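Local coordinates for protein putative hydrolase (Acinetobacter sp. NBRC 100985, PDB 4XUK) that probably hydrolyses organophosphate triesters and lactones at a two-zinc active site of the metallo-beta-lactamase superfamily, at residues 34-37 and 38-41; 239-242 and 243-246; 248-251 and 252-255. The protein carries 2 engineered substitutions. All coordinates share one frame; numbering follows the deposited sequence.

Contact 1: residues 34-37 and 38-41; sequences IPQQ and QVHE
Gln36 and His40 both start with CG beside their own backbone N (chi1 -82° and -72°), and a second bend at chi2 of Gln36 (-64°) brings its amide up to the imidazole over the N-terminal turn of helix 36-45, which Pro35 precedes as N-cap. The two flat groups stand nearly perpendicular and are joined by a water. It donates to Gln36 OE1 at 2.6 Å and lies 2.7 Å from His40 NE2. Further bonds hold both groups: Gln36 NE2 with Pro28 O and His40 ND1 with Asp49 OD1, so this side of the turn is tied to the loops at Pro28 and Asp49. Pro35 O takes Val39 N at 3.2 Å and, weakly, Gln38 N at 2.9 Å. The pyrrolidine ring meets the amide of Gln38, CG lying 3.5 Å from NE2, while Gln38 OE1 bonds to Arg229 NH2. Ile34, buried against Arg229 and Thr232, precedes the helix and sets CG2 3.5 Å from Val39 CG2. On the outer side Glu41 runs extended across Gln37, whose O accepts Glu41 N; the closest side-chain approach there sets Gln37 CG 3.5 Å from Glu41 OE1.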
loop_
_atom_site.group_PDB
_atom_site.type_symbol
_atom_site.label_atom_id
_atom_site.label_comp_id
_atom_site.label_asym_id
_atom_site.label_seq_id
_atom_site.Cartn_x
_atom_site.Cartn_y
_atom_site.Cartn_z
ATOM N N ILE A 34 -16.245 -1.981 -23.187
ATOM C CA ILE A 34 -16.999 -1.780 -21.963
ATOM C C ILE A 34 -17.492 -0.348 -22.032
ATOM O O ILE A 34 -16.745 0.542 -22.430
ATOM C CB ILE A 34 -16.135 -2.088 -20.697
ATOM C CG1 ILE A 34 -16.925 -1.849 -19.405
ATOM C CG2 ILE A 34 -14.823 -1.311 -20.719
ATOM C CD1 ILE A 34 -16.414 -2.666 -18.209
ATOM N N PRO A 35 -18.777 -0.126 -21.721
ATOM C CA PRO A 35 -19.285 1.243 -21.785
ATOM C C PRO A 35 -18.479 2.118 -20.849
ATOM O O PRO A 35 -18.210 1.703 -19.715
ATOM C CB PRO A 35 -20.711 1.107 -21.256
ATOM C CG PRO A 35 -21.090 -0.300 -21.546
ATOM C CD PRO A 35 -19.821 -1.079 -21.309
ATOM N N GLN A 36 -18.085 3.295 -21.324
ATOM C CA GLN A 36 -17.275 4.207 -20.529
ATOM C C GLN A 36 -17.952 4.591 -19.219
ATOM O O GLN A 36 -17.271 4.855 -18.221
ATOM C CB GLN A 36 -16.908 5.450 -21.347
ATOM C CG GLN A 36 -15.707 5.215 -22.269
ATOM C CD GLN A 36 -14.433 4.910 -21.477
ATOM O OE1 GLN A 36 -13.955 5.747 -20.710
ATOM N NE2 GLN A 36 -13.894 3.712 -21.652
ATOM N N GLN A 37 -19.283 4.618 -19.214
ATOM C CA GLN A 37 -20.013 4.918 -17.983
ATOM C C GLN A 37 -19.720 3.875 -16.894
ATOM O O GLN A 37 -19.578 4.224 -15.717
ATOM C CB GLN A 37 -21.521 5.007 -18.264
ATOM C CG GLN A 37 -22.361 5.462 -17.062
ATOM C CD GLN A 37 -22.137 6.919 -16.678
ATOM O OE1 GLN A 37 -22.180 7.275 -15.499
ATOM N NE2 GLN A 37 -21.913 7.768 -17.666
ATOM N N GLN A 38 -19.612 2.601 -17.284
ATOM C CA GLN A 38 -19.328 1.534 -16.314
ATOM C C GLN A 38 -17.874 1.578 -15.868
ATOM O O GLN A 38 -17.559 1.249 -14.717
ATOM C CB GLN A 38 -19.653 0.153 -16.896
ATOM C CG GLN A 38 -21.141 -0.106 -17.055
ATOM C CD GLN A 38 -21.426 -1.360 -17.866
ATOM O OE1 GLN A 38 -20.634 -2.307 -17.877
ATOM N NE2 GLN A 38 -22.552 -1.363 -18.564
ATOM N N VAL A 39 -16.989 1.961 -16.786
ATOM C CA VAL A 39 -15.596 2.210 -16.434
ATOM C C VAL A 39 -15.544 3.266 -15.346
ATOM O O VAL A 39 -14.882 3.074 -14.325
ATOM C CB VAL A 39 -14.761 2.663 -17.660
ATOM C CG1 VAL A 39 -13.369 3.130 -17.230
ATOM C CG2 VAL A 39 -14.646 1.541 -18.662
ATOM N N HIS A 40 -16.256 4.374 -15.544
ATOM C CA HIS A 40 -16.256 5.438 -14.548
ATOM C C HIS A 40 -16.909 5.031 -13.228
ATOM O O HIS A 40 -16.450 5.439 -12.158
ATOM C CB HIS A 40 -16.840 6.745 -15.115
ATOM C CG HIS A 40 -15.933 7.414 -16.098
ATOM N ND1 HIS A 40 -14.683 7.884 -15.750
ATOM C CD2 HIS A 40 -16.075 7.666 -17.423
ATOM C CE1 HIS A 40 -14.099 8.404 -16.815
ATOM N NE2 HIS A 40 -14.921 8.281 -17.845
ATOM N N GLU A 41 -17.960 4.216 -13.300
ATOM C CA GLU A 41 -18.551 3.630 -12.095
ATOM C C GLU A 41 -17.510 2.847 -11.290
ATOM O O GLU A 41 -17.354 3.050 -10.082
ATOM C CB GLU A 41 -19.709 2.708 -12.483
ATOM C CG GLU A 41 -20.955 3.467 -12.949
ATOM C CD GLU A 41 -21.914 2.589 -13.743
ATOM O OE1 GLU A 41 -22.790 3.139 -14.454
ATOM O OE2 GLU A 41 -21.784 1.351 -13.651
HETATM O O HOH W 1 -14.564 8.232 -20.564
#

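Contact 2: residues 239-242 and 243-246; sequences DPKK and AVET
Asp239 O accepts Ala243 N at 2.9 Å, and the carboxylate of the same aspartate reaches forward to Lys242 N, so one residue grips two amides of the turn that follows it. Lys242 N points almost straight at Asp239 OD1 (3.1 Å, 174° at the hydrogen), yet it meets that oxygen from above the carboxylate plane and not within it. The methyl of Ala243 rests against Asp239 O, and Val244 CG2 lies 3.3 Å from Pro240 O, beside the amide that bonds to this oxygen. Asp239 is thus the N-cap of helix 240-257, its side chain accepting the capping bond from Lys242 N. The backbone of Asp239 also hydrogen-bonds to Gly196, the residue before the zinc ligand His197, so the helix start is joined to the loop that carries this ligand; the Ala243 side chain is about 10 Å from a zinc ion. Glu245 follows a different course: with CG beside its own N (chi1 -62°) it lays CG 3.2 Å from Lys241 O, then runs out extended across the chain of Lys242. The carboxylate end meets the middle of the lysine chain, Glu245 OE2 lying 4.1 Å from Lys242 CD, while Lys242 NZ stays 6.3 Å from the same oxygen, too far for a salt bridge. On the buried side Thr246 OG1 bonds to Ala195 O.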
loop_
_atom_site.group_PDB
_atom_site.type_symbol
_atom_site.label_atom_id
_atom_site.label_comp_id
_atom_site.label_asym_id
_atom_site.label_seq_id
_atom_site.Cartn_x
_atom_site.Cartn_y
_atom_site.Cartn_z
ATOM N N ASP A 239 -3.111 -9.051 -28.955
ATOM C CA ASP A 239 -4.286 -9.887 -29.205
ATOM C C ASP A 239 -5.190 -9.811 -27.980
ATOM O O ASP A 239 -5.023 -10.583 -27.030
ATOM C CB ASP A 239 -3.870 -11.333 -29.476
ATOM C CG ASP A 239 -5.043 -12.234 -29.874
ATOM O OD1 ASP A 239 -6.210 -11.940 -29.537
ATOM O OD2 ASP A 239 -4.784 -13.269 -30.519
ATOM N N PRO A 240 -6.149 -8.872 -27.992
ATOM C CA PRO A 240 -7.019 -8.654 -26.827
ATOM C C PRO A 240 -7.864 -9.864 -26.445
ATOM O O PRO A 240 -8.073 -10.097 -25.254
ATOM C CB PRO A 240 -7.919 -7.486 -27.263
ATOM C CG PRO A 240 -7.696 -7.317 -28.739
ATOM C CD PRO A 240 -6.318 -7.822 -29.011
ATOM N N LYS A 241 -8.348 -10.601 -27.414
ATOM C CA LYS A 241 -9.110 -11.760 -27.101
ATOM C C LYS A 241 -8.318 -12.803 -26.362
ATOM O O LYS A 241 -8.755 -13.306 -25.392
ATOM C CB LYS A 241 -9.764 -12.373 -28.325
ATOM C CG LYS A 241 -11.247 -12.548 -28.148
ATOM C CD LYS A 241 -11.960 -11.242 -27.762
ATOM C CE LYS A 241 -11.880 -10.837 -26.272
ATOM N NZ LYS A 241 -12.971 -11.246 -25.411
ATOM N N LYS A 242 -7.153 -13.117 -26.868
ATOM C CA LYS A 242 -6.246 -14.074 -26.259
ATOM C C LYS A 242 -5.798 -13.582 -24.870
ATOM O O LYS A 242 -5.639 -14.375 -23.942
ATOM C CB LYS A 242 -5.050 -14.273 -27.200
ATOM C CG LYS A 242 -3.923 -15.145 -26.682
ATOM C CD LYS A 242 -4.261 -16.615 -26.755
ATOM C CE LYS A 242 -2.994 -17.469 -26.735
ATOM N NZ LYS A 242 -2.314 -17.509 -28.071
ATOM N N ALA A 243 -5.595 -12.275 -24.724
ATOM C CA ALA A 243 -5.137 -11.713 -23.439
ATOM C C ALA A 243 -6.213 -11.811 -22.367
ATOM O O ALA A 243 -5.909 -12.015 -21.177
ATOM C CB ALA A 243 -4.686 -10.274 -23.610
ATOM N N VAL A 244 -7.469 -11.649 -22.776
ATOM C CA VAL A 244 -8.589 -11.859 -21.860
ATOM C C VAL A 244 -8.657 -13.321 -21.439
ATOM O O VAL A 244 -8.798 -13.625 -20.252
ATOM C CB VAL A 244 -9.931 -11.415 -22.497
ATOM C CG1 VAL A 244 -11.111 -11.913 -21.684
ATOM C CG2 VAL A 244 -9.979 -9.902 -22.620
ATOM N N GLU A 245 -8.543 -14.230 -22.408
ATOM C CA GLU A 245 -8.561 -15.655 -22.101
ATOM C C GLU A 245 -7.460 -15.991 -21.104
ATOM O O GLU A 245 -7.669 -16.756 -20.156
ATOM C CB GLU A 245 -8.371 -16.476 -23.377
ATOM C CG GLU A 245 -9.477 -16.287 -24.403
ATOM C CD GLU A 245 -9.182 -17.009 -25.708
ATOM O OE1 GLU A 245 -9.998 -16.896 -26.648
ATOM O OE2 GLU A 245 -8.133 -17.693 -25.788
ATOM N N THR A 246 -6.283 -15.413 -21.322
ATOM C CA THR A 246 -5.147 -15.669 -20.445
ATOM C C THR A 246 -5.393 -15.153 -19.028
ATOM O O THR A 246 -5.150 -15.869 -18.055
ATOM C CB THR A 246 -3.869 -15.041 -20.992
ATOM O OG1 THR A 246 -3.483 -15.726 -22.190
ATOM C CG2 THR A 246 -2.744 -15.174 -19.976
#

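Contact 3: residues 248-251 and 252-255; sequences LKQF and ANFA
Phe254 CB lies 3.5 Å from Gln250 O, one turn back along helix 240-257, and from there the ring leans back over that same carbonyl. CG, set beside the backbone N of Phe254 (chi1 -58°), comes to 3.0 Å from Gln250 O, and the oxygen sits over one face of the ring, displaced toward its rim. CD1 and CD2 stay close to it, while CE1 and CE2 draw gradually away. At the tip, CZ meets the side chain of Gln250, 3.8 Å from its CB and equally far from its NE2. The oxygen facing the ring is already engaged: Gln250 O accepts Phe254 N at 2.8 Å, so the aromatic face covers a carbonyl that is part of the helix ladder. Phe254 CD2 approaches Phe251 CD1 at 3.9 Å, an oblique contact between two aromatic carbons. The Gln250 side chain continues along the ring face that its O already occupies, and runs alongside Asn253 in the same direction with the amide planes 86° apart. Gln250 NE2 and Asn253 ND2 are 3.7 Å apart and, both being donors, do not bond; Asn253 OD1 accepts instead from Asn257 ND2 and Gln259 NE2, a link from this turn to the chain where the helix ends. This is the later half of a helix packed on the second beta-sheet of the metallo-beta-lactamase fold. Phe254 touches Thr274 of strand 271-275 and Ile216 just after strand 211-215, Ala252 and Ala255 rest on Tyr282, and the ring of Phe251 meets that of Phe227 from helix 225-228.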
loop_
_atom_site.group_PDB
_atom_site.type_symbol
_atom_site.label_atom_id
_atom_site.label_comp_id
_atom_site.label_asym_id
_atom_site.label_seq_id
_atom_site.Cartn_x
_atom_site.Cartn_y
_atom_site.Cartn_z
ATOM N N LEU A 248 -8.317 -14.519 -17.464
ATOM C CA LEU A 248 -9.339 -15.274 -16.828
ATOM C C LEU A 248 -8.842 -16.622 -16.331
ATOM O O LEU A 248 -9.160 -17.049 -15.289
ATOM C CB LEU A 248 -10.496 -15.434 -17.768
ATOM C CG LEU A 248 -11.305 -14.202 -18.107
ATOM C CD1 LEU A 248 -12.311 -14.578 -19.172
ATOM C CD2 LEU A 248 -11.970 -13.615 -16.886
ATOM N N LYS A 249 -8.020 -17.272 -17.113
ATOM C CA LYS A 249 -7.415 -18.526 -16.670
ATOM C C LYS A 249 -6.523 -18.337 -15.449
ATOM O O LYS A 249 -6.591 -19.113 -14.489
ATOM C CB LYS A 249 -6.594 -19.163 -17.793
ATOM C CG LYS A 249 -6.626 -20.674 -17.744
ATOM C CD LYS A 249 -5.262 -21.262 -17.591
ATOM C CE LYS A 249 -4.414 -20.971 -18.805
ATOM N NZ LYS A 249 -3.113 -21.682 -18.703
ATOM N N GLN A 250 -5.665 -17.321 -15.487
ATOM C CA GLN A 250 -4.695 -17.152 -14.416
ATOM C C GLN A 250 -5.350 -16.645 -13.131
ATOM O O GLN A 250 -5.003 -17.104 -12.050
ATOM C CB GLN A 250 -3.542 -16.239 -14.857
ATOM C CG GLN A 250 -2.722 -16.817 -16.021
ATOM C CD GLN A 250 -2.114 -18.179 -15.698
ATOM O OE1 GLN A 250 -2.068 -19.074 -16.544
ATOM N NE2 GLN A 250 -1.646 -18.337 -14.471
ATOM N N PHE A 251 -6.295 -15.715 -13.247
ATOM C CA PHE A 251 -6.967 -15.171 -12.064
ATOM C C PHE A 251 -7.782 -16.253 -11.367
ATOM O O PHE A 251 -7.885 -16.278 -10.139
ATOM C CB PHE A 251 -7.872 -13.986 -12.436
ATOM C CG PHE A 251 -7.142 -12.673 -12.558
ATOM C CD1 PHE A 251 -5.760 -12.633 -12.729
ATOM C CD2 PHE A 251 -7.846 -11.478 -12.497
ATOM C CE1 PHE A 251 -5.095 -11.410 -12.845
ATOM C CE2 PHE A 251 -7.197 -10.262 -12.600
ATOM C CZ PHE A 251 -5.823 -10.225 -12.781
ATOM N N ALA A 252 -8.371 -17.140 -12.162
ATOM C CA ALA A 252 -9.103 -18.268 -11.605
ATOM C C ALA A 252 -8.139 -19.116 -10.788
ATOM O O ALA A 252 -8.395 -19.394 -9.626
ATOM C CB ALA A 252 -9.751 -19.082 -12.714
ATOM N N ASN A 253 -7.021 -19.505 -11.394
ATOM C CA ASN A 253 -5.974 -20.240 -10.695
ATOM C C ASN A 253 -5.525 -19.538 -9.408
ATOM O O ASN A 253 -5.448 -20.173 -8.352
ATOM C CB ASN A 253 -4.793 -20.480 -11.655
ATOM C CG ASN A 253 -3.507 -20.894 -10.940
ATOM O OD1 ASN A 253 -3.530 -21.588 -9.925
ATOM N ND2 ASN A 253 -2.372 -20.467 -11.485
ATOM N N PHE A 254 -5.247 -18.234 -9.489
ATOM C CA PHE A 254 -4.775 -17.470 -8.321
ATOM C C PHE A 254 -5.794 -17.403 -7.188
ATOM O O PHE A 254 -5.437 -17.468 -6.005
ATOM C CB PHE A 254 -4.407 -16.040 -8.719
ATOM C CG PHE A 254 -3.344 -15.943 -9.791
ATOM C CD1 PHE A 254 -2.424 -16.957 -9.988
ATOM C CD2 PHE A 254 -3.271 -14.813 -10.590
ATOM C CE1 PHE A 254 -1.455 -16.845 -10.983
ATOM C CE2 PHE A 254 -2.305 -14.694 -11.583
ATOM C CZ PHE A 254 -1.397 -15.705 -11.777
ATOM N N ALA A 255 -7.064 -17.244 -7.545
ATOM C CA ALA A 255 -8.127 -17.175 -6.549
ATOM C C ALA A 255 -8.306 -18.501 -5.801
ATOM O O ALA A 255 -8.475 -18.500 -4.579
ATOM C CB ALA A 255 -9.439 -16.734 -7.191
#

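Overall arrangement
Contacts 2 and 3 share helix 240-257, their centres 13 Å apart, whereas contact 1 belongs to helix 36-45 and touches neither; its nearest atoms are about 10 Å from contact 2. Contact 1 lies outermost, its centre 25 Å from that of the chain, and is largely polar, with glutamines, a histidine and a bridging water. Both helix starts, in contacts 1 and 2, have an N-cap residue, but a proline offers just its backbone oxygen in the first, while an aspartate adds its carboxylate in the second, nearer the zinc site. Contact 3, in the later half of the helix, exchanges capping for aromatic packing against a sheet. All three are partly buried, each with a solvent-facing flank.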